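Local coordinates for protein geranyltranstransferase (Marinomonas sp. MED121, PDB 4F62) that probably catalyses prenyl transfer, joining isopentenyl diphosphate to an allylic diphosphate to build a longer chain such as farnesyl diphosphate, at residues S14-Y19 against S70-E75; A55-Q58 against D62-S65; K166-A171 against N245-P250; F218-D223 against K259-R264. All coordinates share one frame; numbering follows the deposited sequence.

Contact 1 of 4, residues S14-Y19 against S70-E75; sequences SRVDQY and SAAALE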
loop_
_atom_site.group_PDB
_atom_site.type_symbol
_atom_site.label_atom_id
_atom_site.label_comp_id
_atom_site.label_asym_id
_atom_site.label_seq_id
_atom_site.Cartn_x
_atom_site.Cartn_y
_atom_site.Cartn_z
ATOM N N SER A 14 21.951 4.442 10.645
ATOM C CA SER A 14 22.502 3.086 10.627
ATOM C C SER A 14 21.419 2.075 10.998
ATOM O O SER A 14 21.266 1.034 10.352
ATOM C CB SER A 14 23.671 2.954 11.599
ATOM O OG SER A 14 24.701 3.866 11.255
ATOM N N ARG A 15 20.654 2.394 12.034
ATOM C CA ARG A 15 19.639 1.473 12.518
ATOM C C ARG A 15 18.545 1.216 11.476
ATOM O O ARG A 15 18.218 0.053 11.190
ATOM C CB ARG A 15 19.039 1.953 13.853
ATOM C CG ARG A 15 18.059 0.955 14.463
ATOM C CD ARG A 15 17.620 1.308 15.877
ATOM N NE ARG A 15 16.549 0.404 16.300
ATOM C CZ ARG A 15 16.397 -0.072 17.531
ATOM N NH1 ARG A 15 17.241 0.278 18.488
ATOM N NH2 ARG A 15 15.395 -0.904 17.801
ATOM N N VAL A 16 17.974 2.270 10.891
ATOM C CA VAL A 16 16.892 2.035 9.929
ATOM C C VAL A 16 17.412 1.399 8.633
ATOM O O VAL A 16 16.723 0.583 8.020
ATOM C CB VAL A 16 16.010 3.295 9.665
ATOM C CG1 VAL A 16 16.753 4.339 8.822
ATOM C CG2 VAL A 16 14.688 2.901 8.991
ATOM N N ASP A 17 18.630 1.758 8.232
ATOM C CA ASP A 17 19.218 1.210 7.014
ATOM C C ASP A 17 19.471 -0.300 7.103
ATOM O O ASP A 17 19.112 -1.045 6.195
ATOM C CB ASP A 17 20.513 1.942 6.654
ATOM C CG ASP A 17 20.258 3.347 6.108
ATOM O OD1 ASP A 17 19.075 3.722 5.940
ATOM O OD2 ASP A 17 21.246 4.063 5.842
ATOM N N GLN A 18 20.105 -0.738 8.186
ATOM C CA GLN A 18 20.301 -2.167 8.425
ATOM C C GLN A 18 18.971 -2.916 8.490
ATOM O O GLN A 18 18.845 -4.022 7.966
ATOM C CB GLN A 18 21.068 -2.405 9.725
ATOM C CG GLN A 18 22.569 -2.294 9.610
ATOM C CD GLN A 18 23.251 -2.514 10.949
ATOM O OE1 GLN A 18 23.586 -3.646 11.311
ATOM N NE2 GLN A 18 23.439 -1.432 11.706
ATOM N N TYR A 19 17.981 -2.321 9.143
ATOM C CA TYR A 19 16.697 -2.983 9.319
ATOM C C TYR A 19 15.959 -3.119 7.985
ATOM O O TYR A 19 15.411 -4.171 7.677
ATOM C CB TYR A 19 15.848 -2.204 10.324
ATOM C CG TYR A 19 14.509 -2.823 10.639
ATOM C CD1 TYR A 19 14.394 -3.823 11.597
ATOM C CD2 TYR A 19 13.355 -2.385 10.001
ATOM C CE1 TYR A 19 13.163 -4.377 11.901
ATOM C CE2 TYR A 19 12.121 -2.939 10.289
ATOM C CZ TYR A 19 12.027 -3.928 11.235
ATOM O OH TYR A 19 10.798 -4.479 11.533
ATOM N N SER A 70 7.836 0.941 12.044
ATOM C CA SER A 70 7.260 2.235 11.641
ATOM C C SER A 70 8.245 3.101 10.876
ATOM O O SER A 70 7.896 3.710 9.841
ATOM C CB SER A 70 6.775 3.010 12.871
ATOM O OG SER A 70 5.802 2.262 13.592
ATOM N N ALA A 71 9.466 3.192 11.403
ATOM C CA ALA A 71 10.462 4.061 10.802
ATOM C C ALA A 71 10.720 3.562 9.397
ATOM O O ALA A 71 10.774 4.348 8.454
ATOM C CB ALA A 71 11.754 4.051 11.620
ATOM N N ALA A 72 10.845 2.243 9.262
ATOM C CA ALA A 72 11.126 1.631 7.968
ATOM C C ALA A 72 9.945 1.790 7.013
ATOM O O ALA A 72 10.141 2.061 5.827
ATOM C CB ALA A 72 11.463 0.150 8.147
ATOM N N ALA A 73 8.722 1.626 7.530
ATOM C CA ALA A 73 7.517 1.766 6.709
ATOM C C ALA A 73 7.382 3.188 6.199
ATOM O O ALA A 73 7.080 3.414 5.021
ATOM C CB ALA A 73 6.254 1.376 7.489
ATOM N N LEU A 74 7.593 4.149 7.092
ATOM C CA LEU A 74 7.516 5.562 6.714
ATOM C C LEU A 74 8.571 5.897 5.660
ATOM O O LEU A 74 8.300 6.629 4.705
ATOM C CB LEU A 74 7.712 6.452 7.949
ATOM C CG LEU A 74 6.499 6.456 8.885
ATOM C CD1 LEU A 74 6.922 6.867 10.276
ATOM C CD2 LEU A 74 5.444 7.410 8.360
ATOM N N GLU A 75 9.776 5.360 5.822
ATOM C CA GLU A 75 10.820 5.626 4.832
ATOM C C GLU A 75 10.461 4.998 3.476
ATOM O O GLU A 75 10.761 5.565 2.422
ATOM C CB GLU A 75 12.193 5.135 5.326
ATOM C CG GLU A 75 13.339 5.522 4.406
ATOM C CD GLU A 75 13.603 7.041 4.373
ATOM O OE1 GLU A 75 13.103 7.767 5.261
ATOM O OE2 GLU A 75 14.332 7.515 3.462
#

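Contact 2 of 4, residues A55-Q58 against D62-S65; sequences ASAQ and DISS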
loop_
_atom_site.group_PDB
_atom_site.type_symbol
_atom_site.label_atom_id
_atom_site.label_comp_id
_atom_site.label_asym_id
_atom_site.label_seq_id
_atom_site.Cartn_x
_atom_site.Cartn_y
_atom_site.Cartn_z
ATOM N N ALA A 55 13.008 9.338 17.685
ATOM C CA ALA A 55 13.101 10.416 18.688
ATOM C C ALA A 55 11.839 10.483 19.540
ATOM O O ALA A 55 11.899 10.713 20.745
ATOM C CB ALA A 55 13.350 11.780 18.016
ATOM N N SER A 56 10.690 10.281 18.908
ATOM C CA SER A 56 9.419 10.328 19.624
ATOM C C SER A 56 9.259 9.120 20.537
ATOM O O SER A 56 8.789 9.256 21.667
ATOM C CB SER A 56 8.253 10.389 18.641
ATOM O OG SER A 56 8.398 11.533 17.828
ATOM N N ALA A 57 9.644 7.943 20.050
ATOM C CA ALA A 57 9.625 6.742 20.890
ATOM C C ALA A 57 10.470 6.960 22.142
ATOM O O ALA A 57 10.061 6.609 23.247
ATOM C CB ALA A 57 10.127 5.526 20.119
ATOM N N GLN A 58 11.649 7.551 21.964
ATOM C CA GLN A 58 12.554 7.816 23.079
ATOM C C GLN A 58 11.971 8.808 24.066
ATOM O O GLN A 58 12.150 8.676 25.273
ATOM C CB GLN A 58 13.875 8.359 22.557
ATOM C CG GLN A 58 14.816 7.297 22.102
ATOM C CD GLN A 58 16.244 7.736 22.250
ATOM O OE1 GLN A 58 16.541 8.934 22.212
ATOM N NE2 GLN A 58 17.140 6.774 22.445
ATOM N N ASP A 62 10.483 3.505 25.238
ATOM C CA ASP A 62 11.671 2.893 24.670
ATOM C C ASP A 62 11.476 2.493 23.203
ATOM O O ASP A 62 10.388 2.083 22.802
ATOM C CB ASP A 62 12.085 1.702 25.528
ATOM C CG ASP A 62 12.272 2.087 26.998
ATOM O OD1 ASP A 62 12.986 3.082 27.271
ATOM O OD2 ASP A 62 11.687 1.412 27.870
ATOM N N ILE A 63 12.529 2.657 22.406
ATOM C CA ILE A 63 12.524 2.203 21.021
ATOM C C ILE A 63 12.279 0.690 20.997
ATOM O O ILE A 63 12.906 -0.061 21.750
ATOM C CB ILE A 63 13.859 2.535 20.309
ATOM C CG1 ILE A 63 14.044 4.055 20.195
ATOM C CG2 ILE A 63 13.881 1.899 18.924
ATOM C CD1 ILE A 63 15.470 4.501 19.804
ATOM N N SER A 64 11.364 0.254 20.134
ATOM C CA SER A 64 10.885 -1.121 20.130
ATOM C C SER A 64 10.865 -1.665 18.716
ATOM O O SER A 64 11.131 -0.932 17.771
ATOM C CB SER A 64 9.463 -1.180 20.694
ATOM O OG SER A 64 9.460 -0.813 22.057
ATOM N N SER A 65 10.529 -2.946 18.574
ATOM C CA SER A 65 10.486 -3.563 17.254
ATOM C C SER A 65 9.493 -2.844 16.339
ATOM O O SER A 65 9.780 -2.631 15.155
ATOM C CB SER A 65 10.185 -5.066 17.355
ATOM O OG SER A 65 8.893 -5.289 17.884
#

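Contact 3 of 4, residues K166-A171 against N245-P250; sequences KNISLA and NKATYP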
loop_
_atom_site.group_PDB
_atom_site.type_symbol
_atom_site.label_atom_id
_atom_site.label_comp_id
_atom_site.label_asym_id
_atom_site.label_seq_id
_atom_site.Cartn_x
_atom_site.Cartn_y
_atom_site.Cartn_z
ATOM N N LYS A 166 -3.105 27.925 -11.453
ATOM C CA LYS A 166 -3.722 28.946 -10.609
ATOM C C LYS A 166 -2.718 29.609 -9.674
ATOM O O LYS A 166 -1.586 29.142 -9.528
ATOM C CB LYS A 166 -4.842 28.318 -9.777
ATOM C CG LYS A 166 -5.491 27.123 -10.447
ATOM C CD LYS A 166 -6.660 26.577 -9.652
ATOM C CE LYS A 166 -7.662 25.940 -10.592
ATOM N NZ LYS A 166 -6.999 25.503 -11.853
ATOM N N ASN A 167 -3.132 30.716 -9.063
ATOM C CA ASN A 167 -2.446 31.237 -7.886
ATOM C C ASN A 167 -3.385 31.087 -6.696
ATOM O O ASN A 167 -4.483 31.646 -6.680
ATOM C CB ASN A 167 -1.978 32.691 -8.061
ATOM C CG ASN A 167 -2.987 33.552 -8.803
ATOM O OD1 ASN A 167 -2.675 34.138 -9.841
ATOM N ND2 ASN A 167 -4.206 33.632 -8.276
ATOM N N ILE A 168 -2.956 30.300 -5.719
ATOM C CA ILE A 168 -3.807 29.904 -4.612
ATOM C C ILE A 168 -3.558 30.791 -3.396
ATOM O O ILE A 168 -2.554 31.496 -3.336
ATOM C CB ILE A 168 -3.548 28.444 -4.258
ATOM C CG1 ILE A 168 -2.105 28.268 -3.793
ATOM C CG2 ILE A 168 -3.807 27.559 -5.472
ATOM C CD1 ILE A 168 -1.756 26.833 -3.456
ATOM N N SER A 169 -4.469 30.755 -2.429
ATOM C CA SER A 169 -4.349 31.596 -1.240
ATOM C C SER A 169 -3.366 30.988 -0.246
ATOM O O SER A 169 -2.925 29.850 -0.409
ATOM C CB SER A 169 -5.705 31.727 -0.556
ATOM O OG SER A 169 -6.095 30.458 -0.050
ATOM N N LEU A 170 -3.042 31.748 0.795
ATOM C CA LEU A 170 -2.244 31.242 1.902
ATOM C C LEU A 170 -2.888 29.993 2.506
ATOM O O LEU A 170 -2.208 28.997 2.750
ATOM C CB LEU A 170 -2.112 32.332 2.966
ATOM C CG LEU A 170 -1.448 31.929 4.285
ATOM C CD1 LEU A 170 -0.003 31.459 4.052
ATOM C CD2 LEU A 170 -1.485 33.119 5.246
ATOM N N ALA A 171 -4.200 30.054 2.734
ATOM C CA ALA A 171 -4.932 28.926 3.316
ATOM C C ALA A 171 -4.826 27.692 2.440
ATOM O O ALA A 171 -4.653 26.574 2.946
ATOM C CB ALA A 171 -6.400 29.296 3.520
ATOM N N ASN A 245 5.352 33.874 -10.607
ATOM C CA ASN A 245 4.578 32.855 -11.315
ATOM C C ASN A 245 3.619 32.035 -10.426
ATOM O O ASN A 245 2.400 32.190 -10.527
ATOM C CB ASN A 245 5.499 31.940 -12.145
ATOM C CG ASN A 245 6.775 31.555 -11.408
ATOM O OD1 ASN A 245 7.317 32.339 -10.628
ATOM N ND2 ASN A 245 7.260 30.341 -11.657
ATOM N N LYS A 246 4.171 31.189 -9.555
ATOM C CA LYS A 246 3.382 30.288 -8.702
ATOM C C LYS A 246 3.381 30.759 -7.233
ATOM O O LYS A 246 4.187 31.608 -6.857
ATOM C CB LYS A 246 3.926 28.856 -8.844
ATOM C CG LYS A 246 3.241 27.759 -8.020
ATOM C CD LYS A 246 1.727 27.716 -8.207
ATOM C CE LYS A 246 1.120 26.543 -7.441
ATOM N NZ LYS A 246 1.850 26.227 -6.176
ATOM N N ALA A 247 2.477 30.215 -6.413
ATOM C CA ALA A 247 2.305 30.629 -5.012
ATOM C C ALA A 247 3.410 30.157 -4.051
ATOM O O ALA A 247 3.779 28.982 -4.031
ATOM C CB ALA A 247 0.935 30.189 -4.491
ATOM N N THR A 248 3.914 31.094 -3.246
ATOM C CA THR A 248 4.936 30.829 -2.236
ATOM C C THR A 248 4.607 31.639 -0.976
ATOM O O THR A 248 3.892 32.640 -1.047
ATOM C CB THR A 248 6.344 31.264 -2.720
ATOM O OG1 THR A 248 6.440 32.692 -2.691
ATOM C CG2 THR A 248 6.633 30.780 -4.134
ATOM N N TYR A 249 5.146 31.236 0.169
ATOM C CA TYR A 249 4.947 32.024 1.389
ATOM C C TYR A 249 5.452 33.476 1.341
ATOM O O TYR A 249 4.754 34.376 1.814
ATOM C CB TYR A 249 5.436 31.269 2.636
ATOM C CG TYR A 249 4.643 29.992 2.853
ATOM C CD1 TYR A 249 3.392 30.016 3.465
ATOM C CD2 TYR A 249 5.125 28.771 2.390
ATOM C CE1 TYR A 249 2.644 28.840 3.633
ATOM C CE2 TYR A 249 4.395 27.595 2.559
ATOM C CZ TYR A 249 3.157 27.636 3.181
ATOM O OH TYR A 249 2.440 26.467 3.334
ATOM N N PRO A 250 6.659 33.716 0.772
ATOM C CA PRO A 250 7.116 35.110 0.692
ATOM C C PRO A 250 6.227 35.965 -0.191
ATOM O O PRO A 250 6.063 37.153 0.086
ATOM C CB PRO A 250 8.507 34.994 0.068
ATOM C CG PRO A 250 8.980 33.641 0.477
ATOM C CD PRO A 250 7.747 32.773 0.455
#

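Contact 4 of 4, residues F218-D223 against K259-R264; sequences FQVQDD and KALVVR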
loop_
_atom_site.group_PDB
_atom_site.type_symbol
_atom_site.label_atom_id
_atom_site.label_comp_id
_atom_site.label_asym_id
_atom_site.label_seq_id
_atom_site.Cartn_x
_atom_site.Cartn_y
_atom_site.Cartn_z
ATOM N N PHE A 218 9.300 23.959 7.646
ATOM C CA PHE A 218 10.304 23.583 6.658
ATOM C C PHE A 218 9.872 23.967 5.240
ATOM O O PHE A 218 10.707 24.360 4.423
ATOM C CB PHE A 218 10.730 22.107 6.803
ATOM C CG PHE A 218 10.132 21.175 5.791
ATOM C CD1 PHE A 218 10.627 21.115 4.482
ATOM C CD2 PHE A 218 9.119 20.301 6.166
ATOM C CE1 PHE A 218 10.079 20.238 3.553
ATOM C CE2 PHE A 218 8.565 19.412 5.248
ATOM C CZ PHE A 218 9.045 19.377 3.940
ATOM N N GLN A 219 8.573 23.883 4.952
ATOM C CA GLN A 219 8.085 24.352 3.655
ATOM C C GLN A 219 8.227 25.863 3.508
ATOM O O GLN A 219 8.644 26.350 2.450
ATOM C CB GLN A 219 6.636 23.906 3.412
ATOM C CG GLN A 219 6.482 22.393 3.221
ATOM C CD GLN A 219 6.969 21.899 1.857
ATOM O OE1 GLN A 219 7.507 22.663 1.053
ATOM N NE2 GLN A 219 6.768 20.611 1.595
ATOM N N VAL A 220 7.884 26.608 4.559
ATOM C CA VAL A 220 8.059 28.060 4.520
ATOM C C VAL A 220 9.528 28.408 4.333
ATOM O O VAL A 220 9.882 29.223 3.474
ATOM C CB VAL A 220 7.525 28.758 5.797
ATOM C CG1 VAL A 220 7.630 30.295 5.660
ATOM C CG2 VAL A 220 6.085 28.335 6.061
ATOM N N GLN A 221 10.384 27.781 5.136
ATOM C CA GLN A 221 11.816 28.023 5.047
ATOM C C GLN A 221 12.357 27.709 3.654
ATOM O O GLN A 221 13.194 28.442 3.130
ATOM C CB GLN A 221 12.577 27.213 6.107
ATOM C CG GLN A 221 14.074 27.502 6.134
ATOM C CD GLN A 221 14.408 28.976 6.391
ATOM O OE1 GLN A 221 13.567 29.759 6.847
ATOM N NE2 GLN A 221 15.652 29.355 6.100
ATOM N N ASP A 222 11.858 26.631 3.053
ATOM C CA ASP A 222 12.248 26.270 1.691
ATOM C C ASP A 222 12.001 27.373 0.661
ATOM O O ASP A 222 12.860 27.647 -0.178
ATOM C CB ASP A 222 11.539 24.993 1.263
ATOM C CG ASP A 222 12.495 23.844 1.098
ATOM O OD1 ASP A 222 12.790 23.171 2.111
ATOM O OD2 ASP A 222 12.965 23.634 -0.044
ATOM N N ASP A 223 10.832 28.006 0.730
ATOM C CA ASP A 223 10.511 29.120 -0.167
ATOM C C ASP A 223 11.435 30.298 0.108
ATOM O O ASP A 223 11.829 31.025 -0.808
ATOM C CB ASP A 223 9.056 29.570 0.020
ATOM C CG ASP A 223 8.053 28.615 -0.590
ATOM O OD1 ASP A 223 8.462 27.721 -1.364
ATOM O OD2 ASP A 223 6.842 28.772 -0.301
ATOM N N LYS A 259 9.522 34.943 7.097
ATOM C CA LYS A 259 10.573 34.775 8.102
ATOM C C LYS A 259 10.000 34.737 9.518
ATOM O O LYS A 259 10.399 33.902 10.339
ATOM C CB LYS A 259 11.626 35.887 7.980
ATOM C CG LYS A 259 12.598 35.678 6.827
ATOM C CD LYS A 259 13.960 36.257 7.163
ATOM C CE LYS A 259 15.080 35.474 6.506
ATOM N NZ LYS A 259 15.285 35.888 5.091
ATOM N N ALA A 260 9.075 35.646 9.810
ATOM C CA ALA A 260 8.444 35.678 11.124
ATOM C C ALA A 260 7.668 34.386 11.375
ATOM O O ALA A 260 7.673 33.852 12.484
ATOM C CB ALA A 260 7.529 36.894 11.262
ATOM N N LEU A 261 7.007 33.881 10.338
ATOM C CA LEU A 261 6.219 32.668 10.473
ATOM C C LEU A 261 7.109 31.470 10.806
ATOM O O LEU A 261 6.747 30.638 11.642
ATOM C CB LEU A 261 5.409 32.401 9.203
ATOM C CG LEU A 261 4.636 31.083 9.221
ATOM C CD1 LEU A 261 3.711 31.015 10.428
ATOM C CD2 LEU A 261 3.843 30.922 7.928
ATOM N N VAL A 262 8.276 31.391 10.177
ATOM C CA VAL A 262 9.219 30.312 10.471
ATOM C C VAL A 262 9.631 30.349 11.937
ATOM O O VAL A 262 9.621 29.321 12.619
ATOM C CB VAL A 262 10.471 30.390 9.577
ATOM C CG1 VAL A 262 11.577 29.485 10.118
ATOM C CG2 VAL A 262 10.118 30.002 8.153
ATOM N N VAL A 263 9.965 31.539 12.424
ATOM C CA VAL A 263 10.361 31.702 13.814
ATOM C C VAL A 263 9.221 31.317 14.762
ATOM O O VAL A 263 9.432 30.589 15.733
ATOM C CB VAL A 263 10.853 33.129 14.105
ATOM C CG1 VAL A 263 10.913 33.373 15.608
ATOM C CG2 VAL A 263 12.223 33.350 13.474
ATOM N N ARG A 264 8.009 31.766 14.460
ATOM C CA ARG A 264 6.871 31.427 15.312
ATOM C C ARG A 264 6.591 29.926 15.360
ATOM O O ARG A 264 6.319 29.370 16.423
ATOM C CB ARG A 264 5.607 32.160 14.879
ATOM C CG ARG A 264 4.379 31.676 15.624
ATOM C CD ARG A 264 3.118 32.294 15.091
ATOM N NE ARG A 264 1.918 31.607 15.569
ATOM C CZ ARG A 264 1.349 31.822 16.753
ATOM N NH1 ARG A 264 0.248 31.157 17.084
ATOM N NH2 ARG A 264 1.871 32.707 17.602
#

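Contact 1 of 4, residues S14-Y19 against S70-E75
Val-16 and Tyr-19, one turn apart on helix 5-23, both direct their CB toward helix 65-86 and meet Ala-71 and Ala-72 there. The two helix segments cross steeply, at -77°, with their axes 9.6 Å apart at closest approach. Aliphatic packing comes first. CG2 of Val-16 settles over the backbone between Ala-71 and Ala-72, reaching N of Ala-72 at 3.9 Å and CB of Ala-71 at 4.1 Å. Its first torsion (73°) puts CG2 anti to the backbone N, so this methyl makes the contact while CG1 takes the crowded position between N and the carbonyl carbon.

The aromatic contact is of another kind. Tyr-19 presents the edge of its ring, and CD2 meets CB of Ala-72 at 3.7 Å near the ring plane; there is no stacking on a face. Leu-125 of helix 108-126 touches both Tyr-19 and Ala-72 and extends the apolar layer.

Charged groups stand off to the side. OD1 of Asp-17 and OE2 of Glu-75 lie 6.6 Å apart, and Arg-47 reaches both through separate salt bridges, using NE for the aspartate and NH1 for the glutamate. A direct salt bridge between the two helices joins NE of Arg-15 to OD1 of Asp-68.

No hydrogen bond links the two segments. The small alanines let a valine methyl come down close to the backbone, and the shared Arg-47 would be expected to offset the repulsion between the two carboxylates that flank this buried seam.

Contact 2 of 4, residues A55-Q58 against D62-S65
Gln-58 and Ile-63 meet through their aliphatic parts, where the chain leaves helix 48-60 and turns back along its last turns. The isoleucine's first torsion (-65°) sets CG1 beside its backbone N, and with the second torsion near 167° the chain runs out extended, so that CD1 reaches the helix although its CB does not point at the helix. Gln-58 also extends beyond CG, and its chain crosses that of Ile-63 obliquely. CD1 of Ile-63 rests against CG of Gln-58 at 3.7 Å and continues to the amide, where NE2 is 3.9 Å away; the methyl covers the flank of the glutamine, a purely van der Waals contact. On the inner side, CB of Ala-57 lies 4.2 Å from CG1 of Ile-63. Shortened to an alanine here, the side chain of Gln-58 would lose CG and the amide, and the CD1 methyl of Ile-63 is likely to be left without the aliphatic partner it now lies across.

The backbones approach without bonding: O of Ala-57 is 3.7 Å from N of Asp-62. Within the loop, Ser-64 turns its hydroxyl back, and OG donates to O of Asp-62 at 3.1 Å from 47° above the carbonyl plane. That hydroxyl therefore does not cap helix 65-86, though Ser-64 sits at the N-cap position; instead its backbone N is bonded to OG1 of Thr-67, in the first turn of helix 65-86.

Phe-8 of helix 5-23 lies against Gln-58. Chemically, the turn between the two helices is held here by apolar contact, by the Ser-64 to Asp-62 bond in the loop and by the Thr-67 bond at the start of helix 65-86, with no hydrogen bond across to helix 48-60.

Contact 3 of 4, residues K166-A171 against N245-P250
Ile-168 and Ala-247 form one of the two close points between these segments, with CG1 of the isoleucine 3.7 Å from CB of the alanine. A first torsion of 63° carries CG1 into the space between the backbone N and carbonyl carbon and from there across to Ala-247. Further along, CD1 of Leu-170 comes in at the edge of the Tyr-249 ring, near its plane, straddling CD1 and CE1 at 3.7 Å each; the two side chains cross at about a right angle. The ring is fixed at its far end, where OH bonds to ND1 of His-177.

Toward the other end the contact slackens. Only the aliphatic CD of Lys-246 approaches O of Lys-166, at 3.8 Å, and Asn-245, exposed and poorly ordered, follows directly on an unmodelled stretch of chain. Although the segments run side by side, 2° from parallel, no hydrogen bonds join them and they form no sheet.

Both lead into helices, 170-194 and 249-273, whose N-caps are Ser-169 and Thr-248. Leu-253 lies against Leu-170, Leu-173 backs both Ile-168 and Tyr-249, and helix 201-226 packs on the tyrosine through Leu-216 and Val-220.

Contact 4 of 4, residues F218-D223 against K259-R264
Gln-221 and Val-262 bring their CA atoms to 6.4 Å where helices 201-226 and 249-273 pass in roughly opposite directions, 150° between the segment axes and 9.1 Å apart at closest approach. Valine against valine is the tightest packing: CG1 of Val-220 lies 3.5 Å from CG2 of Val-262, the two side chains sliding past each other in opposite directions. The other branch of Val-220 is used as well, since CG2 meets CD2 of Leu-261 at 3.9 Å, crossing that leucine at about a right angle. Val-220 is thus set between two successive residues of the facing helix.

Gln-221 flanks this pair. Its CG stands anti to the backbone N (-176°), and a bend at the second torsion (58°) brings OE1 against Val-262, these two side chains also crossing nearly at right angles. OE1 touches both methyls there, CG2 at 3.7 Å and CG1 at 3.8 Å, which is packing rather than bonding, while NE2 has a weak hydrogen bond to Asp-292. Ile-291 also covers Val-262.

Such an antiparallel helix pair is a building element of the all-helical isoprenoid synthase fold. The sequence starting at Asp-222 and Asp-223 matches the second aspartate-rich DDxxD motif of polyprenyl synthetases, which in relatives binds magnesium ions that hold the allylic diphosphate; the valine contact lies immediately beside it.

In the fold
The four contacts fall into two pairs. Contacts 1 and 2 have centres about 12 Å apart and touch through Arg-15 NH2, 3.4 Å from Ile-63 CG2; along the chain, contact 2 lies wholly between the two segments of contact 1. Contacts 3 and 4, with centres about 14 Å apart, share helix 249-273, and their segments alternate in sequence. A probable hydrogen bond from Tyr-249 N to Asp-223 OD2 joins them and would tie the start of that helix to what matches the second aspartate-rich motif. Between the pairs, centres are about 28 to 38 Å apart: two distant regions of one all-helical enzyme, though late helices 170-194 and 281-291 also pack on the first pair.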